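Local coordinates for probable spore coat polysaccharide biosynthesis protein E (Chromobacterium violaceum ATCC 12472, PDB 3G8R) that binds zinc and is probably an N-acylneuraminate-9-phosphate synthase-like enzyme, of which this chain holds the NeuB-type TIM barrel and the SAF domain, at residues 45-50 with 104-109; 52-57 with 69-74. One frame throughout, in Å; residues are numbered along the deposited sequence.

Contact 1. Residues 45-50 with 104-109; sequences LQYRNL and VDLIEA
With CG set anti to its own carbonyl carbon (chi1 -81°), the ring of Tyr47 leaves strand 40-47 toward helix 101-109, where Ile107 carries CG2 anti to the backbone N and presents CG1 to it. The contact is made by the CD2-CE2 bond of the ring. Tyr47 CD2 lies 3.7 Å from Ile107 CG1, and Tyr47 CE2 packs against Leu106 CD1 at 3.8 Å. The Leu106 side chain runs across the tyrosine at about a right angle, and both aliphatic groups meet the ring obliquely. Strand and helix belong to the closed eight-stranded parallel TIM barrel: 40-47 is its second strand, and helix 101-109 follows the third, 93-98, so the ring bridges from one strand to the helical layer beyond its neighbour. Cys96 of strand 93-98 touches both Tyr47 and Ile107, while Met80 and Val84 of helix 77-89 also pack on the tyrosine. The phenol oxygen of this buried ring is hydrogen-bonded to His110 ND1, just past the helix, which anchors its far end. On the neighbouring residues, Arg48 NH1 donates to Gln46 OE1 over 2.9 Å, the oxygen lying in the guanidinium plane, and Gln46 NE2 in turn binds Glu11.

Contact 2. Residues 52-57 with 69-74; sequences TFIHSS and RFEETR
The backbones of 52-57 and 69-74 stay well apart, Ile54 and Glu71 being nearest with 8.5 Å between their CA atoms, where the chain has just left helix 50-53 and faces helix 67-72. Side chains span this distance. Ile54, with CG1 anti to its carbonyl carbon (chi1 -57°), sends CD1 into the angle between two consecutive helix residues: it lies 3.6 Å from Glu71 CG and 3.9 Å from Phe70 CB. The glutamate thus contributes its methylene carbon to the contact, while its extended chain carries the carboxylate onward to the backbone N of Gly60, which hydrogen-bonds to OE2. Beside the isoleucine the two phenylalanines approach more loosely, Phe53 CE1 being 4.3 Å from Phe70 CE1, each CE1 approaching the other ring obliquely. Within the segments, Thr73 OG1 donates to Arg69 O at 2.9 Å, and His55 ND1 shares a hydrogen bond of 2.9 Å with Ser57 OG. This excursion after the second barrel strand is also a dimer surface, met by residues in the SAF range of the second subunit. Phe303 of the second subunit stacks on Phe53 and meets Phe70, and Phe283 of that subunit stacks on His55. The Phe70 side chain lies about 10 Å from the bound zinc ion. Between the segments the chemistry is apolar, so shape and burial hold them together, and the same aromatic rings serve both this contact and the joint between subunits.

How the contacts relate
From the N terminus, the chain runs up strand 40-47, the first half of contact 1, and passes at once into helix 50-53 and segment 52-57, which opens contact 2. Eleven residues separate 57 from 69, and helix 67-72 closes this short loop. The chain then continues through helix 77-89 and strand 93-98 before helix 101-109 returns to strand 40-47 and closes the wider loop of contact 1, with contact 2 wholly within it. Contact 1 ties barrel strand to outer helix; contact 2 joins the end of helix 50-53 and the residue after it to helix 67-72, before helix 77-89. They touch directly: Arg48 CD lies 3.5 Å from Phe53 CE1, and Leu50 packs against the backbone O of Phe70 and the guanidinium of Arg74.

Contact 1. Residues 45-50 with 104-109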
loop_
_atom_site.group_PDB
_atom_site.type_symbol
_atom_site.label_atom_id
_atom_site.label_comp_id
_atom_site.label_asym_id
_atom_site.label_seq_id
_atom_site.Cartn_x
_atom_site.Cartn_y
_atom_site.Cartn_z
ATOM N N LEU A 45 1.830 -9.812 -26.775
ATOM C CA LEU A 45 0.905 -10.338 -27.783
ATOM C C LEU A 45 0.062 -11.477 -27.264
ATOM O O LEU A 45 0.332 -12.033 -26.206
ATOM C CB LEU A 45 1.718 -10.888 -28.928
ATOM C CG LEU A 45 2.039 -9.894 -30.028
ATOM C CD1 LEU A 45 1.512 -8.516 -29.695
ATOM C CD2 LEU A 45 3.535 -9.902 -30.174
ATOM N N GLN A 46 -0.956 -11.848 -28.026
ATOM C CA GLN A 46 -1.806 -12.998 -27.687
ATOM C C GLN A 46 -1.781 -13.980 -28.831
ATOM O O GLN A 46 -2.098 -13.623 -29.946
ATOM C CB GLN A 46 -3.228 -12.529 -27.472
ATOM C CG GLN A 46 -3.417 -11.900 -26.120
ATOM C CD GLN A 46 -4.848 -11.530 -25.835
ATOM O OE1 GLN A 46 -5.753 -11.893 -26.573
ATOM N NE2 GLN A 46 -5.060 -10.790 -24.758
ATOM N N TYR A 47 -1.386 -15.214 -28.577
ATOM C CA TYR A 47 -1.330 -16.190 -29.648
ATOM C C TYR A 47 -2.443 -17.168 -29.501
ATOM O O TYR A 47 -2.541 -17.838 -28.478
ATOM C CB TYR A 47 -0.033 -16.968 -29.596
ATOM C CG TYR A 47 1.150 -16.286 -30.203
ATOM C CD1 TYR A 47 1.135 -14.925 -30.467
ATOM C CD2 TYR A 47 2.309 -17.001 -30.466
ATOM C CE1 TYR A 47 2.232 -14.298 -31.010
ATOM C CE2 TYR A 47 3.412 -16.385 -31.006
ATOM C CZ TYR A 47 3.368 -15.029 -31.277
ATOM O OH TYR A 47 4.461 -14.394 -31.816
ATOM N N ARG A 48 -3.285 -17.212 -30.527
ATOM C CA ARG A 48 -4.273 -18.265 -30.760
ATOM C C ARG A 48 -4.082 -18.817 -32.177
ATOM O O ARG A 48 -3.948 -18.052 -33.135
ATOM C CB ARG A 48 -5.691 -17.716 -30.651
ATOM C CG ARG A 48 -6.115 -17.303 -29.248
ATOM C CD ARG A 48 -7.480 -16.591 -29.258
ATOM N NE ARG A 48 -7.797 -16.090 -27.933
ATOM C CZ ARG A 48 -7.344 -14.945 -27.443
ATOM N NH1 ARG A 48 -6.560 -14.164 -28.173
ATOM N NH2 ARG A 48 -7.688 -14.573 -26.224
ATOM N N ASN A 49 -4.063 -20.139 -32.308
ATOM C CA ASN A 49 -4.040 -20.772 -33.607
ATOM C C ASN A 49 -5.457 -20.831 -34.081
ATOM O O ASN A 49 -6.172 -21.800 -33.818
ATOM C CB ASN A 49 -3.478 -22.177 -33.508
ATOM C CG ASN A 49 -3.025 -22.689 -34.827
ATOM O OD1 ASN A 49 -3.691 -23.531 -35.436
ATOM N ND2 ASN A 49 -1.888 -22.155 -35.309
ATOM N N LEU A 50 -5.863 -19.767 -34.766
ATOM C CA LEU A 50 -7.268 -19.544 -35.068
ATOM C C LEU A 50 -7.935 -20.677 -35.835
ATOM O O LEU A 50 -9.142 -20.892 -35.686
ATOM C CB LEU A 50 -7.471 -18.193 -35.739
ATOM C CG LEU A 50 -8.279 -17.171 -34.911
ATOM C CD1 LEU A 50 -7.691 -16.853 -33.548
ATOM C CD2 LEU A 50 -8.462 -15.887 -35.708
ATOM N N VAL A 104 2.329 -22.176 -28.139
ATOM C CA VAL A 104 3.585 -22.293 -27.426
ATOM C C VAL A 104 4.713 -22.604 -28.420
ATOM O O VAL A 104 5.782 -21.979 -28.365
ATOM C CB VAL A 104 3.550 -23.398 -26.340
ATOM C CG1 VAL A 104 4.935 -23.573 -25.694
ATOM C CG2 VAL A 104 2.485 -23.114 -25.287
ATOM N N ASP A 105 4.471 -23.569 -29.315
ATOM C CA ASP A 105 5.458 -23.957 -30.307
ATOM C C ASP A 105 5.899 -22.714 -31.023
ATOM O O ASP A 105 7.103 -22.438 -31.154
ATOM C CB ASP A 105 4.854 -24.927 -31.307
ATOM C CG ASP A 105 4.753 -26.336 -30.761
ATOM O OD1 ASP A 105 5.758 -26.818 -30.193
ATOM O OD2 ASP A 105 3.678 -26.972 -30.915
ATOM N N LEU A 106 4.899 -21.952 -31.447
ATOM C CA LEU A 106 5.102 -20.742 -32.179
ATOM C C LEU A 106 5.898 -19.721 -31.359
ATOM O O LEU A 106 6.869 -19.126 -31.867
ATOM C CB LEU A 106 3.751 -20.162 -32.558
ATOM C CG LEU A 106 3.530 -19.639 -33.977
ATOM C CD1 LEU A 106 2.407 -18.583 -33.982
ATOM C CD2 LEU A 106 4.824 -19.099 -34.608
ATOM N N ILE A 107 5.498 -19.509 -30.101
ATOM C CA ILE A 107 6.253 -18.614 -29.234
ATOM C C ILE A 107 7.742 -18.945 -29.267
ATOM O O ILE A 107 8.546 -18.036 -29.290
ATOM C CB ILE A 107 5.745 -18.636 -27.772
ATOM C CG1 ILE A 107 4.591 -17.641 -27.569
ATOM C CG2 ILE A 107 6.887 -18.335 -26.778
ATOM C CD1 ILE A 107 3.728 -17.970 -26.358
ATOM N N GLU A 108 8.091 -20.234 -29.286
ATOM C CA GLU A 108 9.488 -20.682 -29.354
ATOM C C GLU A 108 10.194 -20.202 -30.636
ATOM O O GLU A 108 11.293 -19.600 -30.584
ATOM C CB GLU A 108 9.574 -22.210 -29.297
ATOM C CG GLU A 108 8.862 -22.873 -28.119
ATOM C CD GLU A 108 9.729 -23.033 -26.883
ATOM O OE1 GLU A 108 9.261 -23.700 -25.931
ATOM O OE2 GLU A 108 10.868 -22.508 -26.860
ATOM N N ALA A 109 9.556 -20.478 -31.770
ATOM C CA ALA A 109 10.069 -20.072 -33.068
ATOM C C ALA A 109 10.381 -18.568 -33.157
ATOM O O ALA A 109 11.361 -18.136 -33.814
ATOM C CB ALA A 109 9.088 -20.463 -34.143
#

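Contact 2. Residues 52-57 with 69-74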
loop_
_atom_site.group_PDB
_atom_site.type_symbol
_atom_site.label_atom_id
_atom_site.label_comp_id
_atom_site.label_asym_id
_atom_site.label_seq_id
_atom_site.Cartn_x
_atom_site.Cartn_y
_atom_site.Cartn_z
ATOM N N THR A 52 -7.346 -24.072 -35.322
ATOM C CA THR A 52 -7.722 -25.068 -34.331
ATOM C C THR A 52 -8.632 -24.451 -33.267
ATOM O O THR A 52 -9.559 -25.094 -32.764
ATOM C CB THR A 52 -6.466 -25.667 -33.610
ATOM O OG1 THR A 52 -5.617 -24.610 -33.151
ATOM C CG2 THR A 52 -5.657 -26.565 -34.536
ATOM N N PHE A 53 -8.360 -23.195 -32.935
ATOM C CA PHE A 53 -8.873 -22.615 -31.721
ATOM C C PHE A 53 -10.335 -22.309 -31.779
ATOM O O PHE A 53 -11.056 -22.495 -30.789
ATOM C CB PHE A 53 -8.126 -21.336 -31.372
ATOM C CG PHE A 53 -8.457 -20.820 -30.015
ATOM C CD1 PHE A 53 -9.330 -19.748 -29.867
ATOM C CD2 PHE A 53 -7.943 -21.436 -28.891
ATOM C CE1 PHE A 53 -9.666 -19.264 -28.608
ATOM C CE2 PHE A 53 -8.255 -20.977 -27.625
ATOM C CZ PHE A 53 -9.124 -19.877 -27.474
ATOM N N ILE A 54 -10.768 -21.788 -32.916
ATOM C CA ILE A 54 -12.177 -21.520 -33.112
ATOM C C ILE A 54 -12.762 -22.740 -33.770
ATOM O O ILE A 54 -12.393 -23.112 -34.885
ATOM C CB ILE A 54 -12.424 -20.272 -33.962
ATOM C CG1 ILE A 54 -11.732 -19.057 -33.313
ATOM C CG2 ILE A 54 -13.946 -20.098 -34.198
ATOM C CD1 ILE A 54 -12.225 -17.674 -33.780
ATOM N N HIS A 55 -13.668 -23.377 -33.061
ATOM C CA HIS A 55 -14.189 -24.626 -33.530
ATOM C C HIS A 55 -15.047 -24.468 -34.788
ATOM O O HIS A 55 -15.786 -23.485 -34.933
ATOM C CB HIS A 55 -14.977 -25.305 -32.435
ATOM C CG HIS A 55 -15.335 -26.711 -32.765
ATOM N ND1 HIS A 55 -16.586 -27.070 -33.205
ATOM C CD2 HIS A 55 -14.589 -27.837 -32.775
ATOM C CE1 HIS A 55 -16.612 -28.366 -33.437
ATOM N NE2 HIS A 55 -15.411 -28.855 -33.184
ATOM N N SER A 56 -14.957 -25.451 -35.682
ATOM C CA SER A 56 -15.804 -25.477 -36.866
ATOM C C SER A 56 -17.206 -24.929 -36.562
ATOM O O SER A 56 -17.695 -24.049 -37.285
ATOM C CB SER A 56 -15.914 -26.887 -37.418
ATOM O OG SER A 56 -14.652 -27.533 -37.401
ATOM N N SER A 57 -17.814 -25.440 -35.485
ATOM C CA SER A 57 -19.204 -25.166 -35.143
ATOM C C SER A 57 -19.451 -23.685 -34.872
ATOM O O SER A 57 -20.565 -23.180 -35.030
ATOM C CB SER A 57 -19.647 -26.019 -33.942
ATOM O OG SER A 57 -19.069 -25.570 -32.718
ATOM N N ARG A 69 -14.771 -10.989 -32.921
ATOM C CA ARG A 69 -13.645 -10.113 -32.629
ATOM C C ARG A 69 -12.329 -10.834 -32.979
ATOM O O ARG A 69 -11.459 -10.242 -33.640
ATOM C CB ARG A 69 -13.719 -9.590 -31.186
ATOM C CG ARG A 69 -12.404 -9.154 -30.576
ATOM C CD ARG A 69 -11.962 -7.693 -30.873
ATOM N NE ARG A 69 -10.990 -7.269 -29.843
ATOM C CZ ARG A 69 -10.127 -6.249 -29.928
ATOM N NH1 ARG A 69 -10.063 -5.479 -31.025
ATOM N NH2 ARG A 69 -9.310 -6.011 -28.894
ATOM N N PHE A 70 -12.224 -12.113 -32.604
ATOM C CA PHE A 70 -11.042 -12.897 -32.888
ATOM C C PHE A 70 -10.797 -13.108 -34.361
ATOM O O PHE A 70 -9.669 -12.957 -34.839
ATOM C CB PHE A 70 -11.105 -14.255 -32.204
ATOM C CG PHE A 70 -10.886 -14.205 -30.715
ATOM C CD1 PHE A 70 -11.315 -15.244 -29.905
ATOM C CD2 PHE A 70 -10.265 -13.116 -30.109
ATOM C CE1 PHE A 70 -11.114 -15.201 -28.530
ATOM C CE2 PHE A 70 -10.074 -13.076 -28.722
ATOM C CZ PHE A 70 -10.500 -14.108 -27.947
ATOM N N GLU A 71 -11.848 -13.471 -35.086
ATOM C CA GLU A 71 -11.709 -13.735 -36.521
ATOM C C GLU A 71 -11.290 -12.478 -37.277
ATOM O O GLU A 71 -10.407 -12.543 -38.121
ATOM C CB GLU A 71 -12.982 -14.356 -37.118
ATOM C CG GLU A 71 -13.265 -15.793 -36.644
ATOM C CD GLU A 71 -14.523 -16.428 -37.269
ATOM O OE1 GLU A 71 -14.451 -17.623 -37.657
ATOM O OE2 GLU A 71 -15.582 -15.743 -37.382
ATOM N N GLU A 72 -11.904 -11.345 -36.947
ATOM C CA GLU A 72 -11.657 -10.080 -37.649
ATOM C C GLU A 72 -10.238 -9.519 -37.525
ATOM O O GLU A 72 -9.742 -8.857 -38.445
ATOM C CB GLU A 72 -12.611 -9.008 -37.152
ATOM C CG GLU A 72 -14.014 -9.079 -37.716
ATOM C CD GLU A 72 -14.899 -7.964 -37.171
ATOM O OE1 GLU A 72 -15.922 -7.651 -37.824
ATOM O OE2 GLU A 72 -14.567 -7.391 -36.095
ATOM N N THR A 73 -9.598 -9.770 -36.388
ATOM C CA THR A 73 -8.298 -9.173 -36.109
ATOM C C THR A 73 -7.148 -10.156 -36.308
ATOM O O THR A 73 -5.998 -9.859 -35.954
ATOM C CB THR A 73 -8.242 -8.601 -34.688
ATOM O OG1 THR A 73 -8.684 -9.597 -33.771
ATOM C CG2 THR A 73 -9.147 -7.390 -34.571
ATOM N N ARG A 74 -7.479 -11.318 -36.878
ATOM C CA ARG A 74 -6.521 -12.377 -37.210
ATOM C C ARG A 74 -5.221 -11.839 -37.850
ATOM O O ARG A 74 -5.266 -10.982 -38.734
ATOM C CB ARG A 74 -7.222 -13.394 -38.131
ATOM C CG ARG A 74 -6.464 -14.663 -38.485
ATOM C CD ARG A 74 -7.029 -15.321 -39.775
ATOM N NE ARG A 74 -6.560 -16.707 -39.917
ATOM C CZ ARG A 74 -7.278 -17.789 -39.599
ATOM N NH1 ARG A 74 -6.757 -19.005 -39.747
ATOM N NH2 ARG A 74 -8.524 -17.654 -39.144
#